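Hypothetical protein Atu0120 (PDB 2I6H) is of unknown function but belongs to the bacterial DUF924 family and adopts an all-helical fold that carries bound calcium ions in the crystal. Local coordinates at residues Met23-Ala28 / Leu73-Gly79. Sequence-based numbering, arbitrary orientation. Where two conformers were deposited one is given.
Sequences MKNDTA and LDGWLEG. With CA (calcium ion), chain C.
Trp76 NE1 donates a hydrogen bond to Met23 O, 2.8 Å away, the one direct hydrogen bond between the loop entering helix 29-41 and the 3-10 turn 76-78 before helix 80-97. The carbonyl lies at the edge of the indole, near its plane, and the bond is somewhat bent, 149° at the hydrogen. Asn25 O also lies close to NE1 but at a poor angle; it is engaged instead by Ala28 N, closing the type I turn that ends at the N-cap of helix 29-41.

Van der Waals packing frames this bond. Leu73 CD1 rests off-centre over one face of the indole, while its other methyl, CD2, lies against the carbonyl oxygen of Met23. Ala28 CB makes an oblique apolar contact with the ring, and Leu30, Ala31 and Ile34 of helix 29-41 also touch the indole.

Water and calcium make the polar part of the contact. One water links Lys24 O to Gly75 N; a second accepts from Asp26 N and lies 2.8 Å from Glu78 OE1. The carboxylates of Asp26 and Glu78 stack with planes 25° apart, OD1 and OE1 being 3.2 Å from each other. Glu78, extended with CG anti to its backbone N (chi1 -178°), chelates calcium through both oxygens, and Asp26 OD1 accepts a hydrogen bond from a water that also binds the calcium. The contact thus exemplifies loops joined by an indole N-H and bridging waters, with a carboxylate pair whose close approach probably depends on the cation.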
loop_
_atom_site.group_PDB
_atom_site.type_symbol
_atom_site.label_atom_id
_atom_site.label_comp_id
_atom_site.label_asym_id
_atom_site.label_seq_id
_atom_site.Cartn_x
_atom_site.Cartn_y
_atom_site.Cartn_z
HETATM N N MSE A 23 -14.544 18.534 -26.290
HETATM C CA MSE A 23 -13.871 18.194 -24.999
HETATM C C MSE A 23 -12.378 18.206 -25.191
HETATM O O MSE A 23 -11.662 17.510 -24.455
HETATM C CB MSE A 23 -14.285 16.787 -24.540
HETATM C CG MSE A 23 -15.730 16.658 -24.159
HETATM SE SE MSE A 23 -16.416 18.101 -22.945
HETATM C CE MSE A 23 -18.278 17.330 -23.025
ATOM N N LYS A 24 -11.901 18.947 -26.191
ATOM C CA LYS A 24 -10.495 18.883 -26.597
ATOM C C LYS A 24 -9.513 19.573 -25.641
ATOM O O LYS A 24 -8.365 19.189 -25.551
ATOM C CB LYS A 24 -10.329 19.407 -28.029
ATOM C CG LYS A 24 -10.840 18.424 -29.087
ATOM C CD LYS A 24 -10.384 18.799 -30.507
ATOM C CE LYS A 24 -10.949 17.830 -31.536
ATOM N NZ LYS A 24 -10.664 18.242 -32.942
ATOM N N ASN A 25 -9.970 20.627 -24.940
ATOM C CA ASN A 25 -9.054 21.440 -24.128
ATOM C C ASN A 25 -8.981 21.016 -22.677
ATOM O O ASN A 25 -9.866 20.279 -22.176
ATOM C CB ASN A 25 -9.449 22.925 -24.197
ATOM C CG ASN A 25 -9.899 23.354 -25.600
ATOM O OD1 ASN A 25 -9.096 23.349 -26.525
ATOM N ND2 ASN A 25 -11.181 23.715 -25.747
ATOM N N ASP A 26 -7.916 21.444 -21.997
ATOM C CA ASP A 26 -7.790 21.152 -20.557
ATOM C C ASP A 26 -8.981 21.636 -19.719
ATOM O O ASP A 26 -9.195 21.167 -18.572
ATOM C CB ASP A 26 -6.510 21.752 -20.016
ATOM C CG ASP A 26 -6.497 23.276 -20.075
ATOM O OD1 ASP A 26 -6.659 23.819 -21.164
ATOM O OD2 ASP A 26 -6.264 23.930 -19.047
ATOM N N THR A 27 -9.746 22.585 -20.280
ATOM C CA THR A 27 -10.952 23.110 -19.597
ATOM C C THR A 27 -12.208 22.240 -19.779
ATOM O O THR A 27 -13.321 22.629 -19.311
ATOM C CB THR A 27 -11.303 24.499 -20.129
ATOM O OG1 THR A 27 -11.429 24.432 -21.556
ATOM C CG2 THR A 27 -10.239 25.565 -19.711
ATOM N N ALA A 28 -12.049 21.092 -20.461
ATOM C CA ALA A 28 -13.180 20.195 -20.760
ATOM C C ALA A 28 -13.946 19.768 -19.499
ATOM O O ALA A 28 -13.335 19.335 -18.489
ATOM C CB ALA A 28 -12.686 18.943 -21.517
ATOM N N LEU A 73 -7.248 14.018 -27.254
ATOM C CA LEU A 73 -7.259 14.758 -25.992
ATOM C C LEU A 73 -5.880 15.231 -25.531
ATOM O O LEU A 73 -5.692 15.482 -24.324
ATOM C CB LEU A 73 -7.905 13.879 -24.888
ATOM C CG LEU A 73 -9.310 13.360 -25.249
ATOM C CD1 LEU A 73 -9.824 12.545 -24.094
ATOM C CD2 LEU A 73 -10.254 14.577 -25.575
ATOM N N ASP A 74 -4.924 15.373 -26.472
ATOM C CA ASP A 74 -3.569 15.787 -26.112
ATOM C C ASP A 74 -3.572 17.153 -25.444
ATOM O O ASP A 74 -2.670 17.460 -24.681
ATOM C CB ASP A 74 -2.613 15.868 -27.329
ATOM C CG ASP A 74 -2.280 14.485 -27.948
ATOM O OD1 ASP A 74 -2.987 13.485 -27.715
ATOM O OD2 ASP A 74 -1.284 14.425 -28.718
ATOM N N GLY A 75 -4.558 17.969 -25.792
ATOM C CA GLY A 75 -4.741 19.287 -25.197
ATOM C C GLY A 75 -4.895 19.251 -23.681
ATOM O O GLY A 75 -4.688 20.270 -23.010
ATOM N N TRP A 76 -5.276 18.093 -23.135
ATOM C CA TRP A 76 -5.419 17.953 -21.672
ATOM C C TRP A 76 -4.081 18.069 -20.947
ATOM O O TRP A 76 -4.030 18.284 -19.727
ATOM C CB TRP A 76 -6.124 16.625 -21.314
ATOM C CG TRP A 76 -7.578 16.604 -21.696
ATOM C CD1 TRP A 76 -8.244 17.497 -22.524
ATOM C CD2 TRP A 76 -8.548 15.636 -21.290
ATOM N NE1 TRP A 76 -9.581 17.117 -22.660
ATOM C CE2 TRP A 76 -9.793 15.986 -21.905
ATOM C CE3 TRP A 76 -8.497 14.502 -20.471
ATOM C CZ2 TRP A 76 -10.961 15.233 -21.715
ATOM C CZ3 TRP A 76 -9.690 13.751 -20.281
ATOM C CH2 TRP A 76 -10.894 14.135 -20.895
ATOM N N LEU A 77 -2.986 17.914 -21.693
ATOM C CA LEU A 77 -1.663 18.136 -21.090
ATOM C C LEU A 77 -1.507 19.583 -20.570
ATOM O O LEU A 77 -0.623 19.861 -19.758
ATOM C CB LEU A 77 -0.545 17.798 -22.087
ATOM C CG LEU A 77 -0.352 16.280 -22.330
ATOM C CD1 LEU A 77 0.582 16.079 -23.540
ATOM C CD2 LEU A 77 0.170 15.531 -21.039
ATOM N N GLU A 78 -2.360 20.498 -21.044
ATOM C CA GLU A 78 -2.252 21.896 -20.588
ATOM C C GLU A 78 -2.589 22.096 -19.086
ATOM O O GLU A 78 -2.083 23.056 -18.453
ATOM C CB GLU A 78 -3.128 22.793 -21.476
ATOM C CG GLU A 78 -3.021 24.241 -21.088
ATOM C CD GLU A 78 -3.823 25.191 -22.006
ATOM O OE1 GLU A 78 -4.314 24.800 -23.081
ATOM O OE2 GLU A 78 -3.950 26.375 -21.610
ATOM N N GLY A 79 -3.444 21.225 -18.525
ATOM C CA GLY A 79 -3.952 21.380 -17.139
ATOM C C GLY A 79 -3.469 20.244 -16.238
ATOM O O GLY A 79 -3.279 19.117 -16.709
HETATM CA CA CA C . -5.392 27.064 -23.449
HETATM O O HOH W 1 -6.947 17.893 -27.495
HETATM O O HOH W 2 -5.796 22.571 -23.804
HETATM O O HOH W 3 -7.260 26.057 -22.157
#